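Local coordinates for fusolin (PDB 4YN2), which forms the crystalline spindles of an entomopoxvirus that enhance virulence, and probably acts on chitin through a domain of the lytic polysaccharide monooxygenase family, at residues Y146-I151 and L168-N173; S123-V128 and D231-P236; R34-Y39 and S107-S112; E135-A140 and I186-L191. All coordinates share one frame; numbering follows the deposited sequence.

Contact 3 comes first along the chain and closes before the others open. The remaining three are nested: contact 1 lies inside the loop closed by contact 4, and contact 4 inside that of contact 2. Contact 1 belongs to the mixed sheet, contact 4 to the end of strand 129-138 in the four-stranded sheet. Their centres are about 20 Å apart, and they touch where Y147 packs on F136, so the two sheets meet there. Contact 3 lies among the helices, its centre about 24 Å from that of contact 1. Contact 2 is at the surface. Its centre is about 33 Å from that of contact 3, on the opposite side of the chain's centre.

Contact 1. Residues Y146-I151 and L168-N173; sequences YYEVYI and LDLIYN. With NAG (2-acetamido-2-deoxy-beta-D-glucopyranose), chain B.
The Y150 ring carries L170 on one face, with CD1 of L170 3.8 Å from the ring centroid, a CH-pi contact offset toward the rim. W165 meets the same tyrosine edge-to-face. The Y146 ring has OE2 of E148 at its edge, in the ring plane, and it approaches N173 obliquely, with OD1 of N173 3.4 Å from CD2 of Y146. The side chains of E148 and N173 run alongside each other in the same direction, with carboxylate and amide planes 87° apart. CG of N173 lies opposite its backbone N (chi1 -170°), which brings the amide to the sugar. N173 is glycosylated: its ND2 is bonded to C1 of NAG. OE2 of E148 accepts from N2 of NAG at 2.7 Å in a nearly straight bond (170°). OE1 of E148 takes the hydroxyl of Y150 at 2.6 Å, from above the carboxylate plane, and forms a salt bridge with R211. The backbones form an antiparallel pair broken by a classic beta bulge. I171 and Y172 both donate to O of V149, at 2.9 Å from N of I171 and 3.2 Å from N of Y172. On the sheet face away from the glycan, F195 packs against V149 and Y172.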
loop_
_atom_site.group_PDB
_atom_site.type_symbol
_atom_site.label_atom_id
_atom_site.label_comp_id
_atom_site.label_asym_id
_atom_site.label_seq_id
_atom_site.Cartn_x
_atom_site.Cartn_y
_atom_site.Cartn_z
ATOM N N TYR A 146 0.600 2.357 -21.094
ATOM C CA TYR A 146 -0.577 2.923 -20.439
ATOM C C TYR A 146 -0.607 2.474 -18.995
ATOM O O TYR A 146 0.119 1.557 -18.605
ATOM C CB TYR A 146 -1.890 2.561 -21.164
ATOM C CG TYR A 146 -2.194 1.085 -21.215
ATOM C CD1 TYR A 146 -1.613 0.272 -22.172
ATOM C CD2 TYR A 146 -3.116 0.512 -20.347
ATOM C CE1 TYR A 146 -1.876 -1.091 -22.220
ATOM C CE2 TYR A 146 -3.404 -0.845 -20.398
ATOM C CZ TYR A 146 -2.799 -1.644 -21.354
ATOM O OH TYR A 146 -3.063 -2.989 -21.441
ATOM N N TYR A 147 -1.403 3.177 -18.197
ATOM C CA TYR A 147 -1.538 2.926 -16.775
ATOM C C TYR A 147 -2.931 2.490 -16.411
ATOM O O TYR A 147 -3.885 3.106 -16.855
ATOM C CB TYR A 147 -1.226 4.209 -15.991
ATOM C CG TYR A 147 0.246 4.510 -15.891
ATOM C CD1 TYR A 147 0.907 5.188 -16.904
ATOM C CD2 TYR A 147 0.985 4.101 -14.790
ATOM C CE1 TYR A 147 2.263 5.478 -16.812
ATOM C CE2 TYR A 147 2.345 4.371 -14.693
ATOM C CZ TYR A 147 2.986 5.049 -15.711
ATOM O OH TYR A 147 4.320 5.331 -15.600
ATOM N N GLU A 148 -3.043 1.456 -15.576
ATOM C CA GLU A 148 -4.297 1.046 -14.973
ATOM C C GLU A 148 -4.132 1.188 -13.497
ATOM O O GLU A 148 -3.062 0.861 -12.974
ATOM C CB GLU A 148 -4.688 -0.392 -15.326
ATOM C CG GLU A 148 -4.986 -0.617 -16.796
ATOM C CD GLU A 148 -5.171 -2.075 -17.153
ATOM O OE1 GLU A 148 -4.853 -2.944 -16.311
ATOM O OE2 GLU A 148 -5.639 -2.356 -18.278
ATOM N N VAL A 149 -5.161 1.685 -12.816
ATOM C CA VAL A 149 -5.168 1.772 -11.367
ATOM C C VAL A 149 -6.386 1.035 -10.883
ATOM O O VAL A 149 -7.487 1.267 -11.387
ATOM C CB VAL A 149 -5.131 3.212 -10.810
ATOM C CG1 VAL A 149 -4.948 3.195 -9.299
ATOM C CG2 VAL A 149 -4.020 4.024 -11.464
ATOM N N TYR A 150 -6.181 0.130 -9.927
ATOM C CA TYR A 150 -7.242 -0.611 -9.264
ATOM C C TYR A 150 -7.229 -0.231 -7.829
ATOM O O TYR A 150 -6.202 0.222 -7.339
ATOM C CB TYR A 150 -7.069 -2.136 -9.377
ATOM C CG TYR A 150 -6.927 -2.666 -10.782
ATOM C CD1 TYR A 150 -5.736 -2.520 -11.486
ATOM C CD2 TYR A 150 -7.984 -3.314 -11.415
ATOM C CE1 TYR A 150 -5.597 -3.007 -12.781
ATOM C CE2 TYR A 150 -7.863 -3.781 -12.726
ATOM C CZ TYR A 150 -6.671 -3.611 -13.409
ATOM O OH TYR A 150 -6.549 -4.073 -14.695
ATOM N N ILE A 151 -8.340 -0.426 -7.146
ATOM C CA ILE A 151 -8.435 -0.213 -5.716
ATOM C C ILE A 151 -9.109 -1.432 -5.132
ATOM O O ILE A 151 -10.001 -2.016 -5.753
ATOM C CB ILE A 151 -9.154 1.108 -5.309
ATOM C CG1 ILE A 151 -9.001 1.359 -3.795
ATOM C CG2 ILE A 151 -10.640 1.116 -5.732
ATOM C CD1 ILE A 151 -9.384 2.755 -3.343
ATOM N N LEU A 168 -10.295 -6.584 -6.349
ATOM C CA LEU A 168 -9.843 -5.334 -6.945
ATOM C C LEU A 168 -10.878 -4.806 -7.923
ATOM O O LEU A 168 -11.453 -5.583 -8.675
ATOM C CB LEU A 168 -8.513 -5.528 -7.696
ATOM C CG LEU A 168 -7.241 -5.610 -6.869
ATOM C CD1 LEU A 168 -6.062 -5.873 -7.783
ATOM C CD2 LEU A 168 -7.038 -4.352 -6.023
ATOM N N ASP A 169 -11.058 -3.478 -7.946
ATOM C CA ASP A 169 -11.953 -2.756 -8.853
ATOM C C ASP A 169 -11.140 -1.807 -9.715
ATOM O O ASP A 169 -10.391 -1.017 -9.145
ATOM C CB ASP A 169 -12.954 -1.914 -8.052
ATOM C CG ASP A 169 -14.006 -2.679 -7.295
ATOM O OD1 ASP A 169 -14.431 -3.741 -7.786
ATOM O OD2 ASP A 169 -14.458 -2.181 -6.253
ATOM N N LEU A 170 -11.314 -1.822 -11.051
ATOM C CA LEU A 170 -10.595 -0.894 -11.926
ATOM C C LEU A 170 -11.194 0.498 -11.780
ATOM O O LEU A 170 -12.407 0.637 -11.907
ATOM C CB LEU A 170 -10.666 -1.360 -13.387
ATOM C CG LEU A 170 -9.972 -0.471 -14.443
ATOM C CD1 LEU A 170 -8.472 -0.586 -14.371
ATOM C CD2 LEU A 170 -10.415 -0.870 -15.817
ATOM N N ILE A 171 -10.373 1.518 -11.472
ATOM C CA ILE A 171 -10.859 2.905 -11.346
ATOM C C ILE A 171 -10.202 3.842 -12.368
ATOM O O ILE A 171 -10.645 4.978 -12.495
ATOM C CB ILE A 171 -10.676 3.450 -9.901
ATOM C CG1 ILE A 171 -9.191 3.468 -9.455
ATOM C CG2 ILE A 171 -11.540 2.624 -8.935
ATOM C CD1 ILE A 171 -8.910 4.273 -8.204
ATOM N N TYR A 172 -9.152 3.401 -13.082
ATOM C CA TYR A 172 -8.468 4.280 -14.018
ATOM C C TYR A 172 -7.755 3.497 -15.096
ATOM O O TYR A 172 -7.165 2.459 -14.818
ATOM C CB TYR A 172 -7.458 5.131 -13.265
ATOM C CG TYR A 172 -6.825 6.243 -14.064
ATOM C CD1 TYR A 172 -7.464 7.469 -14.213
ATOM C CD2 TYR A 172 -5.547 6.106 -14.592
ATOM C CE1 TYR A 172 -6.856 8.525 -14.887
ATOM C CE2 TYR A 172 -4.948 7.136 -15.314
ATOM C CZ TYR A 172 -5.588 8.360 -15.426
ATOM O OH TYR A 172 -4.955 9.387 -16.093
ATOM N N ASN A 173 -7.844 3.981 -16.318
ATOM C CA ASN A 173 -7.187 3.391 -17.457
ATOM C C ASN A 173 -6.879 4.490 -18.470
ATOM O O ASN A 173 -7.799 5.041 -19.080
ATOM C CB ASN A 173 -8.036 2.295 -18.058
ATOM C CG ASN A 173 -7.302 1.503 -19.086
ATOM O OD1 ASN A 173 -6.097 1.671 -19.293
ATOM N ND2 ASN A 173 -8.011 0.635 -19.767
HETATM C C1 NAG B . -7.438 -0.173 -20.800
HETATM C C2 NAG B . -8.116 -1.537 -20.893
HETATM C C3 NAG B . -7.461 -2.321 -22.030
HETATM C C4 NAG B . -7.484 -1.511 -23.324
HETATM C C5 NAG B . -6.900 -0.119 -23.109
HETATM C C6 NAG B . -7.009 0.780 -24.324
HETATM C C7 NAG B . -9.029 -2.835 -19.003
HETATM C C8 NAG B . -8.715 -3.458 -17.679
HETATM N N2 NAG B . -7.995 -2.265 -19.642
HETATM O O3 NAG B . -8.208 -3.517 -22.202
HETATM O O4 NAG B . -6.708 -2.158 -24.323
HETATM O O5 NAG B . -7.600 0.523 -22.035
HETATM O O6 NAG B . -8.323 0.830 -24.848
HETATM O O7 NAG B . -10.158 -2.866 -19.482
#

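Contact 2. Residues S123-V128 and D231-P236; sequences SDNHQV and DYNNGP
OD1 of N125 is gripped by two groups of N233. The backbone N of N233 reaches it at 2.9 Å, in the carbonyl plane and on a lone pair. ND2 of N233 comes in at 3.0 Å from above that plane, in a more bent bond (137°). The other end of the N125 amide answers: its ND2 donates to O of N233 at 2.9 Å, with the acceptor in the amide plane. CG of N125 sits beside the backbone N, opposite the carbonyl carbon (chi1 -72°), and this turns the amide to N233. CD2 of Y232 lies 3.4 Å from OD1 of N125, approached obliquely. N125 sits in a type I turn from D124 to Q127. A water donates to the carbonyls of N125 and Q127 and accepts a weak bond from OH of Y232. Bonds at both ends of the N125 amide fix its rotation, so the loop after strand 118-121 is tied to the chain leaving strand 220-231 by an asparagine reading backbone N-H and C=O alike.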
loop_
_atom_site.group_PDB
_atom_site.type_symbol
_atom_site.label_atom_id
_atom_site.label_comp_id
_atom_site.label_asym_id
_atom_site.label_seq_id
_atom_site.Cartn_x
_atom_site.Cartn_y
_atom_site.Cartn_z
ATOM N N SER A 123 -10.856 16.811 2.577
ATOM C CA SER A 123 -11.193 18.229 2.670
ATOM C C SER A 123 -12.591 18.348 3.285
ATOM O O SER A 123 -12.823 19.174 4.168
ATOM C CB SER A 123 -11.147 18.883 1.291
ATOM O OG SER A 123 -11.173 20.297 1.401
ATOM N N ASP A 124 -13.510 17.494 2.817
ATOM C CA ASP A 124 -14.894 17.419 3.282
ATOM C C ASP A 124 -15.263 15.931 3.471
ATOM O O ASP A 124 -14.877 15.099 2.652
ATOM C CB ASP A 124 -15.803 18.143 2.262
ATOM C CG ASP A 124 -17.199 17.594 2.131
ATOM O OD1 ASP A 124 -17.938 17.603 3.137
ATOM O OD2 ASP A 124 -17.534 17.096 1.041
ATOM N N ASN A 125 -15.998 15.600 4.548
ATOM C CA ASN A 125 -16.384 14.203 4.847
ATOM C C ASN A 125 -17.420 13.613 3.873
ATOM O O ASN A 125 -17.559 12.394 3.845
ATOM C CB ASN A 125 -16.893 14.069 6.273
ATOM C CG ASN A 125 -15.796 14.176 7.298
ATOM O OD1 ASN A 125 -14.601 14.191 6.976
ATOM N ND2 ASN A 125 -16.162 14.134 8.566
ATOM N N HIS A 126 -18.122 14.439 3.081
ATOM C CA HIS A 126 -19.076 13.958 2.067
ATOM C C HIS A 126 -18.423 13.641 0.718
ATOM O O HIS A 126 -19.122 13.239 -0.218
ATOM C CB HIS A 126 -20.179 14.977 1.839
ATOM C CG HIS A 126 -21.069 15.143 3.020
ATOM N ND1 HIS A 126 -21.145 16.343 3.692
ATOM C CD2 HIS A 126 -21.903 14.251 3.605
ATOM C CE1 HIS A 126 -22.036 16.162 4.648
ATOM N NE2 HIS A 126 -22.513 14.910 4.642
ATOM N N GLN A 127 -17.101 13.823 0.598
ATOM C CA GLN A 127 -16.403 13.485 -0.637
ATOM C C GLN A 127 -16.513 11.998 -0.955
ATOM O O GLN A 127 -16.083 11.173 -0.156
ATOM C CB GLN A 127 -14.920 13.849 -0.533
ATOM C CG GLN A 127 -14.649 15.318 -0.691
ATOM C CD GLN A 127 -13.164 15.516 -0.711
ATOM O OE1 GLN A 127 -12.555 15.931 0.274
ATOM N NE2 GLN A 127 -12.550 15.116 -1.810
ATOM N N VAL A 128 -17.118 11.667 -2.096
ATOM C CA VAL A 128 -17.225 10.287 -2.589
ATOM C C VAL A 128 -15.855 9.814 -3.123
ATOM O O VAL A 128 -15.495 8.640 -2.970
ATOM C CB VAL A 128 -18.332 10.122 -3.668
ATOM C CG1 VAL A 128 -18.044 10.926 -4.947
ATOM C CG2 VAL A 128 -18.541 8.642 -4.005
ATOM N N ASP A 231 -7.984 10.167 6.232
ATOM C CA ASP A 231 -8.128 10.879 7.498
ATOM C C ASP A 231 -9.402 11.712 7.441
ATOM O O ASP A 231 -9.453 12.713 6.725
ATOM C CB ASP A 231 -6.902 11.780 7.764
ATOM C CG ASP A 231 -6.552 11.981 9.228
ATOM O OD1 ASP A 231 -7.432 11.760 10.083
ATOM O OD2 ASP A 231 -5.424 12.438 9.511
ATOM N N TYR A 232 -10.447 11.252 8.116
ATOM C CA TYR A 232 -11.714 11.981 8.177
ATOM C C TYR A 232 -11.601 13.163 9.128
ATOM O O TYR A 232 -10.789 13.148 10.043
ATOM C CB TYR A 232 -12.860 11.063 8.620
ATOM C CG TYR A 232 -13.463 10.317 7.460
ATOM C CD1 TYR A 232 -12.803 9.238 6.885
ATOM C CD2 TYR A 232 -14.632 10.759 6.860
ATOM C CE1 TYR A 232 -13.325 8.584 5.773
ATOM C CE2 TYR A 232 -15.160 10.117 5.747
ATOM C CZ TYR A 232 -14.493 9.039 5.195
ATOM O OH TYR A 232 -15.037 8.359 4.131
ATOM N N ASN A 233 -12.424 14.183 8.907
ATOM C CA ASN A 233 -12.477 15.350 9.786
ATOM C C ASN A 233 -13.341 15.023 11.003
ATOM O O ASN A 233 -14.391 14.403 10.842
ATOM C CB ASN A 233 -13.064 16.542 9.039
ATOM C CG ASN A 233 -12.263 16.917 7.822
ATOM O OD1 ASN A 233 -11.148 17.432 7.930
ATOM N ND2 ASN A 233 -12.769 16.595 6.641
ATOM N N ASN A 234 -12.933 15.457 12.197
ATOM C CA ASN A 234 -13.715 15.245 13.411
ATOM C C ASN A 234 -14.823 16.297 13.524
ATOM O O ASN A 234 -14.800 17.305 12.824
ATOM C CB ASN A 234 -12.823 15.274 14.657
ATOM C CG ASN A 234 -11.920 14.074 14.811
ATOM O OD1 ASN A 234 -12.090 13.029 14.168
ATOM N ND2 ASN A 234 -10.951 14.187 15.703
ATOM N N GLY A 235 -15.786 16.036 14.396
ATOM C CA GLY A 235 -16.901 16.939 14.662
ATOM C C GLY A 235 -18.171 16.538 13.951
ATOM O O GLY A 235 -18.218 15.504 13.281
ATOM N N PRO A 236 -19.249 17.313 14.128
ATOM C CA PRO A 236 -20.515 16.943 13.492
ATOM C C PRO A 236 -20.477 17.135 11.989
ATOM O O PRO A 236 -19.796 18.025 11.473
ATOM C CB PRO A 236 -21.526 17.884 14.145
ATOM C CG PRO A 236 -20.725 19.084 14.499
ATOM C CD PRO A 236 -19.389 18.550 14.921
HETATM O O HOH W 1 -17.122 10.352 2.228
#

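Contact 3. Residues R34-Y39 and S107-S112; sequences RAAYQY and SGVDIS
The side chains of Y39 and I111 run alongside each other, pointing opposite ways. The methyl CG2 of I111 rests over one face of the Y39 ring, 3.9 Å from the centroid and 15° off the normal, in a CH-pi contact. CG of Y39 is anti to its backbone N (chi1 180°), which carries the ring out to S107, G108 and I111. In I111, chi1 of 72° puts CG2 opposite the carbonyl carbon, where it meets the ring. CG1 stands between the backbone N and the carbonyl carbon, and the extended chi2 carries CD1 of I111 to CB of A35 at 3.9 Å. OG of S107 meets the ring near its plane, 3.5 Å from CE2 of Y39. OH of Y39 is hydrogen-bonded to a water 2.8 Å away that lies in the ring plane. OG of S107 is hydrogen-bonded to D105 and weakly to this water. G108 has no side chain where a CB would point at the helix, so its CA comes within 3.9 Å of CA of A36. The contact sets helix 31-48 against the short 3-10 turn 107-110 in the loop before strand 118-121. Helix 51-63 packs nearby, its F62 touching both Y37 and V109.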
loop_
_atom_site.group_PDB
_atom_site.type_symbol
_atom_site.label_atom_id
_atom_site.label_comp_id
_atom_site.label_asym_id
_atom_site.label_seq_id
_atom_site.Cartn_x
_atom_site.Cartn_y
_atom_site.Cartn_z
ATOM N N ARG A 34 10.266 -5.522 7.676
ATOM C CA ARG A 34 11.171 -6.489 8.288
ATOM C C ARG A 34 10.594 -7.893 8.136
ATOM O O ARG A 34 11.340 -8.811 7.807
ATOM C CB ARG A 34 11.448 -6.155 9.760
ATOM C CG ARG A 34 12.504 -7.081 10.366
ATOM C CD ARG A 34 12.919 -6.692 11.775
ATOM N NE ARG A 34 11.771 -6.635 12.685
ATOM C CZ ARG A 34 11.184 -5.528 13.148
ATOM N NH1 ARG A 34 11.635 -4.325 12.800
ATOM N NH2 ARG A 34 10.145 -5.616 13.967
ATOM N N ALA A 35 9.276 -8.065 8.336
ATOM C CA ALA A 35 8.646 -9.374 8.151
ATOM C C ALA A 35 8.765 -9.834 6.680
ATOM O O ALA A 35 9.035 -11.003 6.449
ATOM C CB ALA A 35 7.182 -9.333 8.581
ATOM N N ALA A 36 8.646 -8.914 5.705
ATOM C CA ALA A 36 8.771 -9.276 4.276
ATOM C C ALA A 36 10.165 -9.780 3.958
ATOM O O ALA A 36 10.322 -10.777 3.250
ATOM C CB ALA A 36 8.441 -8.101 3.395
ATOM N N TYR A 37 11.176 -9.106 4.506
ATOM C CA TYR A 37 12.561 -9.532 4.331
ATOM C C TYR A 37 12.750 -10.920 4.950
ATOM O O TYR A 37 13.236 -11.840 4.287
ATOM C CB TYR A 37 13.501 -8.512 4.990
ATOM C CG TYR A 37 14.968 -8.807 4.798
ATOM C CD1 TYR A 37 15.638 -9.691 5.637
ATOM C CD2 TYR A 37 15.705 -8.163 3.810
ATOM C CE1 TYR A 37 16.986 -9.990 5.444
ATOM C CE2 TYR A 37 17.055 -8.445 3.615
ATOM C CZ TYR A 37 17.700 -9.337 4.451
ATOM O OH TYR A 37 19.041 -9.570 4.268
ATOM N N GLN A 38 12.325 -11.069 6.206
ATOM C CA GLN A 38 12.522 -12.303 6.957
ATOM C C GLN A 38 11.703 -13.469 6.409
ATOM O O GLN A 38 12.171 -14.599 6.490
ATOM C CB GLN A 38 12.282 -12.077 8.451
ATOM C CG GLN A 38 13.400 -11.168 9.000
ATOM C CD GLN A 38 13.249 -10.756 10.438
ATOM O OE1 GLN A 38 12.205 -10.940 11.051
ATOM N NE2 GLN A 38 14.301 -10.159 11.005
ATOM N N TYR A 39 10.550 -13.206 5.786
ATOM C CA TYR A 39 9.733 -14.226 5.124
ATOM C C TYR A 39 10.511 -14.909 3.972
ATOM O O TYR A 39 10.576 -16.135 3.902
ATOM C CB TYR A 39 8.470 -13.557 4.560
ATOM C CG TYR A 39 7.535 -14.495 3.843
ATOM C CD1 TYR A 39 6.498 -15.122 4.519
ATOM C CD2 TYR A 39 7.644 -14.705 2.475
ATOM C CE1 TYR A 39 5.606 -15.959 3.859
ATOM C CE2 TYR A 39 6.761 -15.546 1.804
ATOM C CZ TYR A 39 5.744 -16.174 2.500
ATOM O OH TYR A 39 4.867 -16.985 1.829
ATOM N N SER A 107 7.659 -12.317 -2.843
ATOM C CA SER A 107 6.406 -12.707 -2.187
ATOM C C SER A 107 6.309 -12.243 -0.734
ATOM O O SER A 107 5.207 -12.202 -0.203
ATOM C CB SER A 107 6.196 -14.217 -2.261
ATOM O OG SER A 107 7.227 -14.899 -1.566
ATOM N N GLY A 108 7.417 -11.845 -0.116
ATOM C CA GLY A 108 7.375 -11.280 1.225
ATOM C C GLY A 108 6.585 -9.987 1.266
ATOM O O GLY A 108 5.908 -9.688 2.248
ATOM N N VAL A 109 6.622 -9.231 0.167
ATOM C CA VAL A 109 5.904 -7.961 0.059
ATOM C C VAL A 109 4.388 -8.201 -0.116
ATOM O O VAL A 109 3.605 -7.272 0.080
ATOM C CB VAL A 109 6.526 -7.113 -1.095
ATOM C CG1 VAL A 109 5.726 -5.855 -1.384
ATOM C CG2 VAL A 109 7.963 -6.747 -0.750
ATOM N N ASP A 110 3.969 -9.423 -0.442
ATOM C CA ASP A 110 2.561 -9.736 -0.625
ATOM C C ASP A 110 1.902 -10.307 0.623
ATOM O O ASP A 110 0.712 -10.581 0.569
ATOM C CB ASP A 110 2.384 -10.717 -1.793
ATOM C CG ASP A 110 0.983 -10.693 -2.376
ATOM O OD1 ASP A 110 0.534 -9.606 -2.806
ATOM O OD2 ASP A 110 0.313 -11.740 -2.344
ATOM N N ILE A 111 2.629 -10.463 1.747
ATOM C CA ILE A 111 2.010 -10.986 2.967
ATOM C C ILE A 111 1.054 -9.935 3.540
ATOM O O ILE A 111 1.222 -8.733 3.305
ATOM C CB ILE A 111 3.045 -11.444 4.030
ATOM C CG1 ILE A 111 3.757 -10.251 4.696
ATOM C CG2 ILE A 111 4.017 -12.487 3.449
ATOM C CD1 ILE A 111 4.871 -10.635 5.700
ATOM N N SER A 112 0.090 -10.394 4.330
ATOM C CA SER A 112 -0.888 -9.523 4.963
ATOM C C SER A 112 -0.366 -9.025 6.297
ATOM O O SER A 112 0.485 -9.656 6.922
ATOM C CB SER A 112 -2.211 -10.266 5.151
ATOM O OG SER A 112 -2.683 -10.731 3.900
HETATM O O HOH W 2 3.501 -14.346 0.325
HETATM O O HOH W 3 5.556 -17.729 -0.796
#

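Contact 4. Residues E135-A140 and I186-L191; sequences EFCPTA and ICDADL
C137 and C187 are joined by a disulfide, with SG of C137 2.0 Å from SG of C187. Each sulfur points opposite its residue's backbone N (chi1 -172° and 170°), and the two CB atoms are turned 76° about the S-S bond. The extended chain of E135 brings its carboxylate alongside the bridge, with OE1 of E135 3.9 Å from CB of C187. OE1 of E135 also accepts from a water at 2.6 Å that takes the N-H of I186. S5 and S185 bind the two oxygens of this carboxylate, OE1 and OE2 respectively. The methyl group of A189 is directed at E135-A140: CB of A189 is 3.1 Å from O of P138 and 4.0 Å from SG of C137. The P138 ring lies against the backbone of I186-L191, with CD of P138 3.4 Å from O of L191. The disulfide ties the end of strand 129-138 to the loop leading into strand 191-200, its partner in an antiparallel sheet. T139 pairs through its backbone with H1, a zinc ligand in this structure, which places the cross-link near the N-terminal histidine metal site characteristic of lytic polysaccharide monooxygenases.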
loop_
_atom_site.group_PDB
_atom_site.type_symbol
_atom_site.label_atom_id
_atom_site.label_comp_id
_atom_site.label_asym_id
_atom_site.label_seq_id
_atom_site.Cartn_x
_atom_site.Cartn_y
_atom_site.Cartn_z
ATOM N N GLU A 135 2.014 9.938 -8.742
ATOM C CA GLU A 135 3.325 10.140 -9.370
ATOM C C GLU A 135 4.012 8.793 -9.516
ATOM O O GLU A 135 4.303 8.153 -8.504
ATOM C CB GLU A 135 4.180 11.105 -8.531
ATOM C CG GLU A 135 5.533 11.462 -9.135
ATOM C CD GLU A 135 6.509 12.083 -8.152
ATOM O OE1 GLU A 135 6.697 11.509 -7.056
ATOM O OE2 GLU A 135 7.114 13.125 -8.489
ATOM N N PHE A 136 4.237 8.341 -10.762
ATOM C CA PHE A 136 5.001 7.129 -11.033
ATOM C C PHE A 136 6.397 7.600 -11.404
ATOM O O PHE A 136 6.552 8.529 -12.215
ATOM C CB PHE A 136 4.367 6.241 -12.111
ATOM C CG PHE A 136 5.036 4.896 -12.245
ATOM C CD1 PHE A 136 6.186 4.747 -13.010
ATOM C CD2 PHE A 136 4.524 3.777 -11.599
ATOM C CE1 PHE A 136 6.811 3.503 -13.124
ATOM C CE2 PHE A 136 5.158 2.535 -11.705
ATOM C CZ PHE A 136 6.288 2.404 -12.478
ATOM N N CYS A 137 7.397 7.011 -10.753
ATOM C CA CYS A 137 8.803 7.358 -10.888
ATOM C C CYS A 137 9.464 6.407 -11.860
ATOM O O CYS A 137 9.786 5.288 -11.467
ATOM C CB CYS A 137 9.476 7.319 -9.518
ATOM S SG CYS A 137 11.166 7.958 -9.503
ATOM N N PRO A 138 9.641 6.799 -13.138
ATOM C CA PRO A 138 10.236 5.880 -14.098
ATOM C C PRO A 138 11.754 5.942 -14.071
ATOM O O PRO A 138 12.313 7.020 -14.070
ATOM C CB PRO A 138 9.691 6.393 -15.433
ATOM C CG PRO A 138 9.598 7.863 -15.250
ATOM C CD PRO A 138 9.332 8.097 -13.777
ATOM N N THR A 139 12.415 4.805 -14.091
ATOM C CA THR A 139 13.869 4.787 -14.137
ATOM C C THR A 139 14.280 4.710 -15.648
ATOM O O THR A 139 15.416 5.030 -15.987
ATOM C CB THR A 139 14.386 3.713 -13.196
ATOM O OG1 THR A 139 13.892 2.447 -13.589
ATOM C CG2 THR A 139 13.944 3.988 -11.745
ATOM N N ALA A 140 13.324 4.382 -16.540
ATOM C CA ALA A 140 13.485 4.383 -18.000
ATOM C C ALA A 140 12.177 4.856 -18.650
ATOM O O ALA A 140 11.101 4.567 -18.129
ATOM C CB ALA A 140 13.845 2.997 -18.494
ATOM N N ILE A 186 9.863 12.879 -3.986
ATOM C CA ILE A 186 10.824 11.888 -3.491
ATOM C C ILE A 186 11.293 10.971 -4.644
ATOM O O ILE A 186 12.073 10.064 -4.393
ATOM C CB ILE A 186 10.277 11.078 -2.287
ATOM C CG1 ILE A 186 9.016 10.252 -2.643
ATOM C CG2 ILE A 186 10.017 12.012 -1.096
ATOM C CD1 ILE A 186 8.879 9.010 -1.798
ATOM N N CYS A 187 10.794 11.173 -5.889
ATOM C CA CYS A 187 11.226 10.402 -7.059
ATOM C C CYS A 187 12.643 10.832 -7.399
ATOM O O CYS A 187 12.905 12.030 -7.431
ATOM C CB CYS A 187 10.275 10.623 -8.238
ATOM S SG CYS A 187 10.863 9.950 -9.816
ATOM N N ASP A 188 13.549 9.878 -7.652
ATOM C CA ASP A 188 14.944 10.201 -7.985
ATOM C C ASP A 188 15.153 10.373 -9.512
ATOM O O ASP A 188 16.253 10.735 -9.920
ATOM C CB ASP A 188 15.938 9.170 -7.396
ATOM C CG ASP A 188 15.647 7.698 -7.642
ATOM O OD1 ASP A 188 14.833 7.392 -8.542
ATOM O OD2 ASP A 188 16.220 6.853 -6.920
ATOM N N ALA A 189 14.102 10.182 -10.344
ATOM C CA ALA A 189 14.202 10.382 -11.796
ATOM C C ALA A 189 14.067 11.860 -12.127
ATOM O O ALA A 189 13.699 12.656 -11.268
ATOM C CB ALA A 189 13.131 9.585 -12.521
ATOM N N ASP A 190 14.332 12.225 -13.382
ATOM C CA ASP A 190 14.299 13.619 -13.815
ATOM C C ASP A 190 12.903 14.018 -14.331
ATOM O O ASP A 190 12.490 15.156 -14.128
ATOM C CB ASP A 190 15.397 13.833 -14.857
ATOM C CG ASP A 190 16.757 13.460 -14.273
ATOM O OD1 ASP A 190 17.263 14.220 -13.412
ATOM O OD2 ASP A 190 17.243 12.345 -14.563
ATOM N N LEU A 191 12.181 13.093 -14.973
ATOM C CA LEU A 191 10.804 13.306 -15.452
ATOM C C LEU A 191 9.925 12.251 -14.823
ATOM O O LEU A 191 10.435 11.193 -14.457
ATOM C CB LEU A 191 10.722 13.212 -16.979
ATOM C CG LEU A 191 11.408 14.313 -17.768
ATOM C CD1 LEU A 191 11.518 13.926 -19.235
ATOM C CD2 LEU A 191 10.666 15.635 -17.646
HETATM O O HOH W 4 6.971 12.190 -4.548
#